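PDB 1ZTC: metallo-beta-lactamase domain-containing protein 1 from Thermotoga maritima, which probably acts as a dinuclear metal-dependent hydrolase of the metallo-beta-lactamase superfamily, possibly an endoribonuclease that cleaves RNA. Local coordinates for residues 97-102 with 138-143; 136-139 with 144-147; 158-163 with 199-204; 168-173 with 195-200. All blocks are in the same frame, centred on the assembly; numbering follows the deposited sequence.

Contact 1 of 4, residues 97-102 with 138-143; sequences TFYVHE and SLFDEK
Y99 meets L139 through CD2 on one side of its ring and F140 through CZ and OH at the far end; the contact is slim, 107 Å² buried, CA atoms of Y99 and L139 10.6 Å apart. The denser part is apolar. Y99 CD2 lies 4.3 Å from L139 CD1, and Y99 CZ is 4.4 Å from F140 CZ. The two aromatic side chains approach from opposite directions without a recognisable stack. With its CG anti to the carbonyl carbon (chi1 -57°), Y99 directs its ring toward the 138-143 turn, and its hydroxyl, 4.1 Å from F140 CZ, is hydrogen-bonded to D76. Beyond F140 the packing gives way to an exposed edge. The chain reverses in a type I' turn from F140 to K143, closed by K143 N to F140 O at 3.0 Å, while D141 and E142 face solvent. D141 reaches K43 and H42, and a bound methylpentanediol, probably from the crystallisation liquor, accepts a hydrogen bond from F140 N. In the alpha-beta/beta-alpha sandwich of this superfamily, Y99 belongs to strand 97-101 of one sheet, between strands 76-78 and 130-133. L139 lies on the edge strand 138-139 of the other sheet, and both residues touch L78.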
loop_
_atom_site.group_PDB
_atom_site.type_symbol
_atom_site.label_atom_id
_atom_site.label_comp_id
_atom_site.label_asym_id
_atom_site.label_seq_id
_atom_site.Cartn_x
_atom_site.Cartn_y
_atom_site.Cartn_z
ATOM N N THR A 97 -25.067 3.364 -19.579
ATOM C CA THR A 97 -24.822 2.367 -20.600
ATOM C C THR A 97 -23.346 2.029 -20.515
ATOM O O THR A 97 -22.503 2.928 -20.409
ATOM C CB THR A 97 -25.167 2.914 -21.974
ATOM O OG1 THR A 97 -26.529 3.354 -21.943
ATOM C CG2 THR A 97 -24.969 1.845 -23.064
ATOM N N PHE A 98 -23.051 0.733 -20.561
ATOM C CA PHE A 98 -21.704 0.223 -20.482
ATOM C C PHE A 98 -21.187 -0.191 -21.832
ATOM O O PHE A 98 -21.920 -0.791 -22.601
ATOM C CB PHE A 98 -21.660 -0.958 -19.504
ATOM C CG PHE A 98 -22.006 -0.560 -18.109
ATOM C CD1 PHE A 98 -21.051 0.030 -17.300
ATOM C CD2 PHE A 98 -23.302 -0.716 -17.622
ATOM C CE1 PHE A 98 -21.354 0.450 -16.018
ATOM C CE2 PHE A 98 -23.618 -0.293 -16.331
ATOM C CZ PHE A 98 -22.632 0.293 -15.533
ATOM N N TYR A 99 -19.913 0.122 -22.116
ATOM C CA TYR A 99 -19.308 -0.176 -23.431
ATOM C C TYR A 99 -18.063 -0.995 -23.214
ATOM O O TYR A 99 -17.193 -0.617 -22.421
ATOM C CB TYR A 99 -18.917 1.099 -24.191
ATOM C CG TYR A 99 -20.033 2.087 -24.431
ATOM C CD1 TYR A 99 -20.583 2.790 -23.375
ATOM C CD2 TYR A 99 -20.495 2.363 -25.716
ATOM C CE1 TYR A 99 -21.574 3.709 -23.561
ATOM C CE2 TYR A 99 -21.525 3.289 -25.921
ATOM C CZ TYR A 99 -22.051 3.957 -24.823
ATOM O OH TYR A 99 -23.052 4.884 -24.951
ATOM N N VAL A 100 -17.968 -2.088 -23.956
ATOM C CA VAL A 100 -16.913 -3.078 -23.763
ATOM C C VAL A 100 -16.757 -3.862 -25.069
ATOM O O VAL A 100 -17.733 -4.031 -25.803
ATOM C CB VAL A 100 -17.267 -4.052 -22.560
ATOM C CG1 VAL A 100 -18.508 -4.825 -22.832
ATOM C CG2 VAL A 100 -16.137 -4.997 -22.218
ATOM N N HIS A 101 -15.539 -4.326 -25.348
ATOM C CA HIS A 101 -15.293 -5.120 -26.543
ATOM C C HIS A 101 -16.008 -6.456 -26.457
ATOM O O HIS A 101 -15.961 -7.144 -25.427
ATOM C CB HIS A 101 -13.786 -5.342 -26.787
ATOM C CG HIS A 101 -13.486 -5.897 -28.152
ATOM N ND1 HIS A 101 -13.718 -7.212 -28.485
ATOM C CD2 HIS A 101 -13.047 -5.293 -29.286
ATOM C CE1 HIS A 101 -13.409 -7.404 -29.758
ATOM N NE2 HIS A 101 -12.993 -6.255 -30.263
ATOM N N GLU A 102 -16.650 -6.837 -27.560
ATOM C CA GLU A 102 -17.511 -8.018 -27.616
ATOM C C GLU A 102 -16.850 -9.331 -27.184
ATOM O O GLU A 102 -17.515 -10.222 -26.647
ATOM C CB GLU A 102 -18.096 -8.173 -29.038
ATOM C CG GLU A 102 -17.043 -8.267 -30.155
ATOM C CD GLU A 102 -17.628 -8.485 -31.530
ATOM O OE1 GLU A 102 -18.872 -8.536 -31.678
ATOM O OE2 GLU A 102 -16.821 -8.602 -32.472
ATOM N N SER A 138 -16.332 5.279 -33.871
ATOM C CA SER A 138 -16.208 6.668 -33.497
ATOM C C SER A 138 -17.476 7.018 -32.738
ATOM O O SER A 138 -18.576 6.924 -33.290
ATOM C CB SER A 138 -16.109 7.512 -34.780
ATOM O OG SER A 138 -15.117 8.500 -34.595
ATOM N N LEU A 139 -17.332 7.412 -31.481
ATOM C CA LEU A 139 -18.463 7.627 -30.588
ATOM C C LEU A 139 -18.563 9.082 -30.163
ATOM O O LEU A 139 -17.578 9.825 -30.212
ATOM C CB LEU A 139 -18.270 6.794 -29.309
ATOM C CG LEU A 139 -18.123 5.271 -29.442
ATOM C CD1 LEU A 139 -17.796 4.628 -28.102
ATOM C CD2 LEU A 139 -19.395 4.648 -30.038
ATOM N N PHE A 140 -19.752 9.457 -29.693
ATOM C CA PHE A 140 -20.043 10.794 -29.125
ATOM C C PHE A 140 -19.712 11.896 -30.114
ATOM O O PHE A 140 -18.799 12.699 -29.880
ATOM C CB PHE A 140 -19.316 11.008 -27.780
ATOM C CG PHE A 140 -19.654 9.964 -26.758
ATOM C CD1 PHE A 140 -20.892 9.958 -26.147
ATOM C CD2 PHE A 140 -18.743 8.956 -26.439
ATOM C CE1 PHE A 140 -21.227 8.966 -25.224
ATOM C CE2 PHE A 140 -19.064 7.956 -25.506
ATOM C CZ PHE A 140 -20.313 7.963 -24.904
ATOM N N ASP A 141 -20.445 11.898 -31.234
ATOM C CA ASP A 141 -20.223 12.840 -32.313
ATOM C C ASP A 141 -18.763 12.859 -32.722
ATOM O O ASP A 141 -18.169 13.910 -32.916
ATOM C CB ASP A 141 -20.695 14.263 -31.944
ATOM C CG ASP A 141 -22.153 14.307 -31.467
ATOM O OD1 ASP A 141 -23.040 13.696 -32.105
ATOM O OD2 ASP A 141 -22.405 14.953 -30.430
ATOM N N GLU A 142 -18.185 11.669 -32.845
ATOM C CA GLU A 142 -16.814 11.479 -33.309
ATOM C C GLU A 142 -15.727 12.046 -32.398
ATOM O O GLU A 142 -14.565 12.118 -32.802
ATOM C CB GLU A 142 -16.685 11.941 -34.752
ATOM C CG GLU A 142 -17.845 11.367 -35.618
ATOM C CD GLU A 142 -17.520 11.320 -37.090
ATOM O OE1 GLU A 142 -16.316 11.205 -37.440
ATOM O OE2 GLU A 142 -18.470 11.387 -37.909
ATOM N N LYS A 143 -16.076 12.329 -31.140
ATOM C CA LYS A 143 -15.095 12.845 -30.175
ATOM C C LYS A 143 -14.238 11.734 -29.580
ATOM O O LYS A 143 -13.157 12.011 -29.008
ATOM C CB LYS A 143 -15.821 13.577 -29.046
ATOM C CG LYS A 143 -16.545 14.847 -29.493
ATOM C CD LYS A 143 -15.551 15.923 -29.860
ATOM C CE LYS A 143 -16.254 17.265 -30.116
ATOM N NZ LYS A 143 -15.471 18.035 -31.139
#

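Contact 2 of 4, residues 136-139 with 144-147; sequences EESL and VKVF
K145 and E136 meet through a lysine chain with a single bend, which reaches across to the neighbouring strand. CG of K145 stands anti to the backbone N (chi1 174°), and a bend at the next bond carries NZ to E136 O at 2.9 Å, tilted out of the carbonyl plane. The same ammonium makes a salt bridge whose hydrogen bond, NZ to E136 OE1 at 3.2 Å, is weak. The other carboxylate oxygen of E136 pairs with R200 and lies 3.7 Å, as OE2, from F147 CD1, with carboxylate and ring planes 65° apart. That ring in turn meets F197 edge-to-face. Segments 136-139 and 144-147 form an antiparallel beta hairpin at the rim of the second sheet of the sandwich. L139 and V144 are its hydrogen-bonded pair, with L139 N to V144 O at 2.7 Å and nearly straight, while S138 and K145 are a non-hydrogen-bonded pair. V146 N to E137 O continues the ladder at 2.9 Å. It frays at E136, whose N reaches V146 O from above the carbonyl plane with a bent N-H angle of 139°. On the face opposite S138 and K145, L139 crosses V146, CD1 to CG2 at 3.8 Å, beside V144. E137 turns its carboxylate over V146, with OE1 3.7 Å from CB, and its two oxygens are taken up by the backbone N-H groups of K134 and G135.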
loop_
_atom_site.group_PDB
_atom_site.type_symbol
_atom_site.label_atom_id
_atom_site.label_comp_id
_atom_site.label_asym_id
_atom_site.label_seq_id
_atom_site.Cartn_x
_atom_site.Cartn_y
_atom_site.Cartn_z
ATOM N N GLU A 136 -12.492 0.447 -33.886
ATOM C CA GLU A 136 -12.635 1.399 -34.977
ATOM C C GLU A 136 -13.902 2.271 -34.891
ATOM O O GLU A 136 -14.027 3.184 -35.680
ATOM C CB GLU A 136 -12.536 0.726 -36.372
ATOM C CG GLU A 136 -11.197 0.011 -36.622
ATOM C CD GLU A 136 -10.012 0.926 -36.417
ATOM O OE1 GLU A 136 -10.020 2.031 -36.996
ATOM O OE2 GLU A 136 -9.082 0.579 -35.650
ATOM N N GLU A 137 -14.800 2.030 -33.935
ATOM C CA GLU A 137 -15.964 2.897 -33.772
ATOM C C GLU A 137 -15.537 4.325 -33.413
ATOM O O GLU A 137 -14.511 4.547 -32.783
ATOM C CB GLU A 137 -16.903 2.434 -32.657
ATOM C CG GLU A 137 -17.570 1.102 -32.877
ATOM C CD GLU A 137 -16.721 -0.088 -32.408
ATOM O OE1 GLU A 137 -15.575 0.105 -31.922
ATOM O OE2 GLU A 137 -17.207 -1.222 -32.528
ATOM N N SER A 138 -16.332 5.279 -33.871
ATOM C CA SER A 138 -16.208 6.668 -33.497
ATOM C C SER A 138 -17.476 7.018 -32.738
ATOM O O SER A 138 -18.576 6.924 -33.290
ATOM C CB SER A 138 -16.109 7.512 -34.780
ATOM O OG SER A 138 -15.117 8.500 -34.595
ATOM N N LEU A 139 -17.332 7.412 -31.481
ATOM C CA LEU A 139 -18.463 7.627 -30.588
ATOM C C LEU A 139 -18.563 9.082 -30.163
ATOM O O LEU A 139 -17.578 9.825 -30.212
ATOM C CB LEU A 139 -18.270 6.794 -29.309
ATOM C CG LEU A 139 -18.123 5.271 -29.442
ATOM C CD1 LEU A 139 -17.796 4.628 -28.102
ATOM C CD2 LEU A 139 -19.395 4.648 -30.038
ATOM N N VAL A 144 -14.749 10.496 -29.650
ATOM C CA VAL A 144 -14.087 9.348 -29.049
ATOM C C VAL A 144 -13.875 8.294 -30.115
ATOM O O VAL A 144 -14.822 7.833 -30.734
ATOM C CB VAL A 144 -14.909 8.776 -27.892
ATOM C CG1 VAL A 144 -14.216 7.540 -27.291
ATOM C CG2 VAL A 144 -15.104 9.840 -26.828
ATOM N N LYS A 145 -12.615 7.984 -30.378
ATOM C CA LYS A 145 -12.261 6.916 -31.297
ATOM C C LYS A 145 -11.792 5.687 -30.519
ATOM O O LYS A 145 -10.928 5.785 -29.661
ATOM C CB LYS A 145 -11.183 7.383 -32.262
ATOM C CG LYS A 145 -10.641 6.282 -33.183
ATOM C CD LYS A 145 -11.634 5.830 -34.232
ATOM C CE LYS A 145 -10.928 4.946 -35.249
ATOM N NZ LYS A 145 -11.732 4.705 -36.471
ATOM N N VAL A 146 -12.376 4.540 -30.868
ATOM C CA VAL A 146 -12.116 3.256 -30.206
ATOM C C VAL A 146 -11.143 2.417 -31.008
ATOM O O VAL A 146 -11.333 2.201 -32.193
ATOM C CB VAL A 146 -13.427 2.435 -30.061
ATOM C CG1 VAL A 146 -13.173 1.147 -29.315
ATOM C CG2 VAL A 146 -14.491 3.255 -29.349
ATOM N N PHE A 147 -10.126 1.902 -30.336
ATOM C CA PHE A 147 -9.127 1.058 -30.976
ATOM C C PHE A 147 -9.055 -0.258 -30.231
ATOM O O PHE A 147 -8.944 -0.280 -28.996
ATOM C CB PHE A 147 -7.752 1.727 -30.925
ATOM C CG PHE A 147 -7.648 2.964 -31.756
ATOM C CD1 PHE A 147 -7.535 2.889 -33.135
ATOM C CD2 PHE A 147 -7.642 4.204 -31.160
ATOM C CE1 PHE A 147 -7.433 4.052 -33.901
ATOM C CE2 PHE A 147 -7.542 5.367 -31.921
ATOM C CZ PHE A 147 -7.433 5.289 -33.272
#

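Contact 3 of 4, residues 158-163 with 199-204; sequences SFLLDT and DRVGRI
L160 alone carries strand 158-163 onto V201 and I204. At S158 the hydroxyl is committed to T172 O and to T149. F159 then turns to the other side of the sheet, where its ring rests on V146 and I49. L160 points back toward the helix end. Its chi1 of -175° carries CG out from the strand, and chi2 of 69° turns CD1 so that this single methyl meets both partners, V201 CG1 at 3.9 Å and I204 CG2 also at 3.9 Å. With V201 the approach is tip to tip, whereas I204 comes in at a slant. The alternation is that of a strand with two covered faces. In the metallo-beta-lactamase sandwich, F159 and L161 look inward to the first sheet, and L160 looks out to helix 192-201. That helix stops just after V201. G202 takes a positive phi of 78° and the chain turns back, bringing I204 to the same leucine; I204 also packs on L170. Next along the strand, L161 repeats the inward direction of F159, on I49 and I171. D162 has its carboxylate in a salt bridge with R168, and its OD1 is still 6.8 Å from R203 NH2, too far for a bond. T163, last of the segment, hydrogen-bonds through OG1 with the backbone of G167 and A166, in the turn toward strand 169-171.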
loop_
_atom_site.group_PDB
_atom_site.type_symbol
_atom_site.label_atom_id
_atom_site.label_comp_id
_atom_site.label_asym_id
_atom_site.label_seq_id
_atom_site.Cartn_x
_atom_site.Cartn_y
_atom_site.Cartn_z
ATOM N N SER A 158 -8.215 0.821 -26.404
ATOM C CA SER A 158 -7.671 2.141 -26.122
ATOM C C SER A 158 -8.612 3.173 -26.772
ATOM O O SER A 158 -9.306 2.878 -27.763
ATOM C CB SER A 158 -6.217 2.272 -26.622
ATOM O OG SER A 158 -5.374 1.240 -26.098
ATOM N N PHE A 159 -8.645 4.368 -26.189
ATOM C CA PHE A 159 -9.554 5.425 -26.614
ATOM C C PHE A 159 -8.814 6.744 -26.884
ATOM O O PHE A 159 -8.072 7.242 -26.042
ATOM C CB PHE A 159 -10.611 5.688 -25.554
ATOM C CG PHE A 159 -11.391 4.489 -25.155
ATOM C CD1 PHE A 159 -12.441 4.029 -25.948
ATOM C CD2 PHE A 159 -11.074 3.796 -23.994
ATOM C CE1 PHE A 159 -13.171 2.901 -25.588
ATOM C CE2 PHE A 159 -11.790 2.674 -23.628
ATOM C CZ PHE A 159 -12.845 2.214 -24.420
ATOM N N LEU A 160 -9.044 7.298 -28.066
ATOM C CA LEU A 160 -8.480 8.575 -28.450
ATOM C C LEU A 160 -9.572 9.626 -28.375
ATOM O O LEU A 160 -10.637 9.483 -29.011
ATOM C CB LEU A 160 -7.919 8.477 -29.872
ATOM C CG LEU A 160 -7.166 9.701 -30.420
ATOM C CD1 LEU A 160 -5.827 9.902 -29.688
ATOM C CD2 LEU A 160 -6.928 9.524 -31.902
ATOM N N LEU A 161 -9.299 10.688 -27.628
ATOM C CA LEU A 161 -10.296 11.681 -27.284
ATOM C C LEU A 161 -9.903 13.031 -27.900
ATOM O O LEU A 161 -8.760 13.455 -27.773
ATOM C CB LEU A 161 -10.372 11.830 -25.765
ATOM C CG LEU A 161 -10.319 10.573 -24.871
ATOM C CD1 LEU A 161 -10.388 11.002 -23.417
ATOM C CD2 LEU A 161 -11.454 9.642 -25.209
ATOM N N ASP A 162 -10.852 13.705 -28.513
ATOM C CA ASP A 162 -10.625 15.089 -28.928
ATOM C C ASP A 162 -11.321 16.022 -27.946
ATOM O O ASP A 162 -12.535 16.194 -27.968
ATOM C CB ASP A 162 -10.953 15.335 -30.383
ATOM C CG ASP A 162 -9.831 14.772 -31.324
ATOM O OD1 ASP A 162 -8.624 15.084 -31.139
ATOM O OD2 ASP A 162 -10.174 13.984 -32.221
ATOM N N THR A 163 -10.511 16.556 -27.035
ATOM C CA THR A 163 -10.989 17.376 -25.931
ATOM C C THR A 163 -10.666 18.845 -26.162
ATOM O O THR A 163 -9.710 19.209 -26.865
ATOM C CB THR A 163 -10.393 16.938 -24.570
ATOM O OG1 THR A 163 -9.053 17.438 -24.432
ATOM C CG2 THR A 163 -10.387 15.403 -24.424
ATOM N N ASP A 199 2.526 4.714 -33.294
ATOM C CA ASP A 199 2.860 5.323 -34.574
ATOM C C ASP A 199 1.609 5.621 -35.400
ATOM O O ASP A 199 1.523 6.657 -36.059
ATOM C CB ASP A 199 3.782 4.438 -35.449
ATOM C CG ASP A 199 5.214 4.379 -34.946
ATOM O OD1 ASP A 199 5.625 5.263 -34.162
ATOM O OD2 ASP A 199 5.934 3.431 -35.351
ATOM N N ARG A 200 0.658 4.693 -35.387
ATOM C CA ARG A 200 -0.580 4.861 -36.111
ATOM C C ARG A 200 -1.402 6.032 -35.569
ATOM O O ARG A 200 -1.959 6.821 -36.333
ATOM C CB ARG A 200 -1.416 3.590 -36.026
ATOM C CG ARG A 200 -2.671 3.670 -36.832
ATOM C CD ARG A 200 -3.648 2.550 -36.537
ATOM N NE ARG A 200 -4.907 2.834 -37.219
ATOM C CZ ARG A 200 -6.098 2.284 -36.958
ATOM N NH1 ARG A 200 -6.266 1.358 -36.004
ATOM N NH2 ARG A 200 -7.141 2.688 -37.659
ATOM N N VAL A 201 -1.465 6.148 -34.252
ATOM C CA VAL A 201 -2.194 7.223 -33.600
ATOM C C VAL A 201 -1.586 8.588 -33.940
ATOM O O VAL A 201 -2.303 9.540 -34.158
ATOM C CB VAL A 201 -2.267 6.976 -32.083
ATOM C CG1 VAL A 201 -2.742 8.219 -31.319
ATOM C CG2 VAL A 201 -3.187 5.801 -31.822
ATOM N N GLY A 202 -0.268 8.660 -33.995
ATOM C CA GLY A 202 0.413 9.879 -34.379
ATOM C C GLY A 202 0.458 10.914 -33.260
ATOM O O GLY A 202 0.402 10.573 -32.085
ATOM N N ARG A 203 0.519 12.187 -33.647
ATOM C CA ARG A 203 0.782 13.289 -32.707
ATOM C C ARG A 203 -0.410 13.477 -31.780
ATOM O O ARG A 203 -1.536 13.597 -32.240
ATOM C CB ARG A 203 1.107 14.578 -33.469
ATOM C CG ARG A 203 1.662 15.743 -32.621
ATOM C CD ARG A 203 0.935 17.043 -32.956
ATOM N NE ARG A 203 -0.440 16.932 -32.487
ATOM C CZ ARG A 203 -0.848 17.209 -31.249
ATOM N NH1 ARG A 203 -0.013 17.714 -30.351
ATOM N NH2 ARG A 203 -2.111 17.000 -30.926
ATOM N N ILE A 204 -0.139 13.428 -30.475
ATOM C CA ILE A 204 -1.143 13.677 -29.450
ATOM C C ILE A 204 -0.589 14.622 -28.387
ATOM O O ILE A 204 0.611 14.822 -28.285
ATOM C CB ILE A 204 -1.615 12.385 -28.788
ATOM C CG1 ILE A 204 -0.455 11.683 -28.083
ATOM C CG2 ILE A 204 -2.276 11.463 -29.813
ATOM C CD1 ILE A 204 -0.876 10.407 -27.378
#

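Contact 4 of 4, residues 168-173 with 195-200; sequences RVLITG and KNFLDR
T172 OG1 donates to G173 O at 2.8 Å, in the carbonyl plane and on a lone pair, with a C=O to oxygen angle of 129°. This bond lies where the chain leaves strand 169-171, two residues after L170, the residue that touches F197 and L198. The hydroxyl of T172 has a second, weak link to T176. The contact across the interface is wholly apolar. L170 CD2 comes to 3.6 Å from L198 CD2 and to 4.1 Å from F197 CE2, one methyl wedged against two successive helix residues. L170 and F197 both hold CG anti to the backbone N (chi1 -177° and 175°), which stretches each side chain toward the other, while L198 leans in from the flank of the helix. The CA atoms of L170 and L198 remain 9.3 Å apart, a separation these side chains span. This is the helix-on-sheet layer of the metallo-beta-lactamase fold: helix 192-201 lies on the outer face of the second sheet, and strand 169-171 runs between strands 157-163 and 206-208. Directly after G173 comes D174, a ligand of both nickel ions, so the strand delivers the chain to the metal centre. L198 also packs on Y182 of helix 179-187. On the exposed flank of the helix, K195 NZ forms a salt bridge one turn along with D199 OD2 at 3.0 Å, using the syn lone pair of that oxygen.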
loop_
_atom_site.group_PDB
_atom_site.type_symbol
_atom_site.label_atom_id
_atom_site.label_comp_id
_atom_site.label_asym_id
_atom_site.label_seq_id
_atom_site.Cartn_x
_atom_site.Cartn_y
_atom_site.Cartn_z
ATOM N N ARG A 168 -5.731 16.445 -27.835
ATOM C CA ARG A 168 -5.912 15.075 -28.292
ATOM C C ARG A 168 -5.258 14.164 -27.263
ATOM O O ARG A 168 -4.056 14.244 -27.024
ATOM C CB ARG A 168 -5.352 14.856 -29.716
ATOM C CG ARG A 168 -5.380 13.394 -30.124
ATOM C CD ARG A 168 -5.230 13.146 -31.612
ATOM N NE ARG A 168 -6.441 13.518 -32.326
ATOM C CZ ARG A 168 -6.729 13.164 -33.569
ATOM N NH1 ARG A 168 -7.874 13.568 -34.107
ATOM N NH2 ARG A 168 -5.889 12.438 -34.285
ATOM N N VAL A 169 -6.083 13.337 -26.636
ATOM C CA VAL A 169 -5.676 12.537 -25.468
ATOM C C VAL A 169 -5.853 11.067 -25.779
ATOM O O VAL A 169 -6.912 10.647 -26.248
ATOM C CB VAL A 169 -6.510 12.910 -24.209
ATOM C CG1 VAL A 169 -6.071 12.112 -23.000
ATOM C CG2 VAL A 169 -6.404 14.400 -23.913
ATOM N N LEU A 170 -4.812 10.287 -25.510
ATOM C CA LEU A 170 -4.891 8.833 -25.642
ATOM C C LEU A 170 -4.992 8.173 -24.265
ATOM O O LEU A 170 -4.060 8.269 -23.449
ATOM C CB LEU A 170 -3.678 8.268 -26.386
ATOM C CG LEU A 170 -3.690 6.743 -26.635
ATOM C CD1 LEU A 170 -4.892 6.321 -27.436
ATOM C CD2 LEU A 170 -2.439 6.276 -27.301
ATOM N N ILE A 171 -6.132 7.526 -24.027
ATOM C CA ILE A 171 -6.330 6.648 -22.875
ATOM C C ILE A 171 -5.778 5.265 -23.287
ATOM O O ILE A 171 -6.368 4.549 -24.076
ATOM C CB ILE A 171 -7.814 6.510 -22.512
ATOM C CG1 ILE A 171 -8.521 7.878 -22.431
ATOM C CG2 ILE A 171 -7.969 5.668 -21.200
ATOM C CD1 ILE A 171 -7.884 8.859 -21.523
ATOM N N THR A 172 -4.584 4.940 -22.809
ATOM C CA THR A 172 -3.854 3.785 -23.349
ATOM C C THR A 172 -4.419 2.472 -22.896
ATOM O O THR A 172 -4.464 1.501 -23.682
ATOM C CB THR A 172 -2.360 3.821 -22.961
ATOM O OG1 THR A 172 -2.199 3.697 -21.541
ATOM C CG2 THR A 172 -1.724 5.107 -23.433
ATOM N N GLY A 173 -4.869 2.456 -21.633
ATOM C CA GLY A 173 -5.144 1.216 -20.952
ATOM C C GLY A 173 -3.834 0.502 -20.663
ATOM O O GLY A 173 -2.728 1.092 -20.725
ATOM N N LYS A 195 4.206 -0.235 -30.064
ATOM C CA LYS A 195 4.943 0.767 -30.744
ATOM C C LYS A 195 4.288 1.107 -32.087
ATOM O O LYS A 195 4.125 2.271 -32.397
ATOM C CB LYS A 195 6.386 0.306 -30.949
ATOM C CG LYS A 195 7.320 1.404 -31.472
ATOM C CD LYS A 195 7.762 1.183 -32.879
ATOM C CE LYS A 195 8.652 2.351 -33.383
ATOM N NZ LYS A 195 8.708 2.323 -34.863
ATOM N N ASN A 196 3.890 0.097 -32.872
ATOM C CA ASN A 196 3.208 0.359 -34.142
ATOM C C ASN A 196 1.871 1.073 -33.925
ATOM O O ASN A 196 1.469 1.913 -34.732
ATOM C CB ASN A 196 2.990 -0.919 -34.957
ATOM C CG ASN A 196 4.297 -1.543 -35.434
ATOM O OD1 ASN A 196 5.312 -0.861 -35.575
ATOM N ND2 ASN A 196 4.271 -2.850 -35.676
ATOM N N PHE A 197 1.177 0.734 -32.850
ATOM C CA PHE A 197 -0.070 1.398 -32.529
ATOM C C PHE A 197 0.136 2.884 -32.240
ATOM O O PHE A 197 -0.586 3.735 -32.733
ATOM C CB PHE A 197 -0.760 0.716 -31.352
ATOM C CG PHE A 197 -2.016 1.435 -30.901
ATOM C CD1 PHE A 197 -3.098 1.561 -31.761
ATOM C CD2 PHE A 197 -2.089 2.013 -29.638
ATOM C CE1 PHE A 197 -4.243 2.253 -31.364
ATOM C CE2 PHE A 197 -3.226 2.704 -29.230
ATOM C CZ PHE A 197 -4.307 2.817 -30.102
ATOM N N LEU A 198 1.120 3.205 -31.425
ATOM C CA LEU A 198 1.389 4.608 -31.124
ATOM C C LEU A 198 1.806 5.371 -32.383
ATOM O O LEU A 198 1.470 6.537 -32.521
ATOM C CB LEU A 198 2.441 4.757 -30.057
ATOM C CG LEU A 198 2.040 4.207 -28.697
ATOM C CD1 LEU A 198 3.222 4.275 -27.748
ATOM C CD2 LEU A 198 0.839 4.948 -28.145
ATOM N N ASP A 199 2.526 4.714 -33.294
ATOM C CA ASP A 199 2.860 5.323 -34.574
ATOM C C ASP A 199 1.609 5.621 -35.400
ATOM O O ASP A 199 1.523 6.657 -36.059
ATOM C CB ASP A 199 3.782 4.438 -35.449
ATOM C CG ASP A 199 5.214 4.379 -34.946
ATOM O OD1 ASP A 199 5.625 5.263 -34.162
ATOM O OD2 ASP A 199 5.934 3.431 -35.351
ATOM N N ARG A 200 0.658 4.693 -35.387
ATOM C CA ARG A 200 -0.580 4.861 -36.111
ATOM C C ARG A 200 -1.402 6.032 -35.569
ATOM O O ARG A 200 -1.959 6.821 -36.333
ATOM C CB ARG A 200 -1.416 3.590 -36.026
ATOM C CG ARG A 200 -2.671 3.670 -36.832
ATOM C CD ARG A 200 -3.648 2.550 -36.537
ATOM N NE ARG A 200 -4.907 2.834 -37.219
ATOM C CZ ARG A 200 -6.098 2.284 -36.958
ATOM N NH1 ARG A 200 -6.266 1.358 -36.004
ATOM N NH2 ARG A 200 -7.141 2.688 -37.659
#

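In the fold
All four contacts involve the second sheet of the sandwich. Contacts 1 and 2 share S138 and L139, centres about 6 Å apart: contact 1 joins the edge strand to the first sheet, contact 2 to the next strand. Contacts 3 and 4, centres about 5 Å apart, pack helix 192-201 and, in contact 3, the segment after it on the outer face. Strand pairing links the groups: K145 N is 2.8 Å from L160 O (contacts 2 and 3), L161 N 2.8 Å from V169 O (contacts 3 and 4). Contacts 1 and 4 lie farthest apart, about 17 Å between centres. Metal ligands H152 and D174 follow strands 144-148 and 169-171, relating contacts 2 and 4 to the dinickel site.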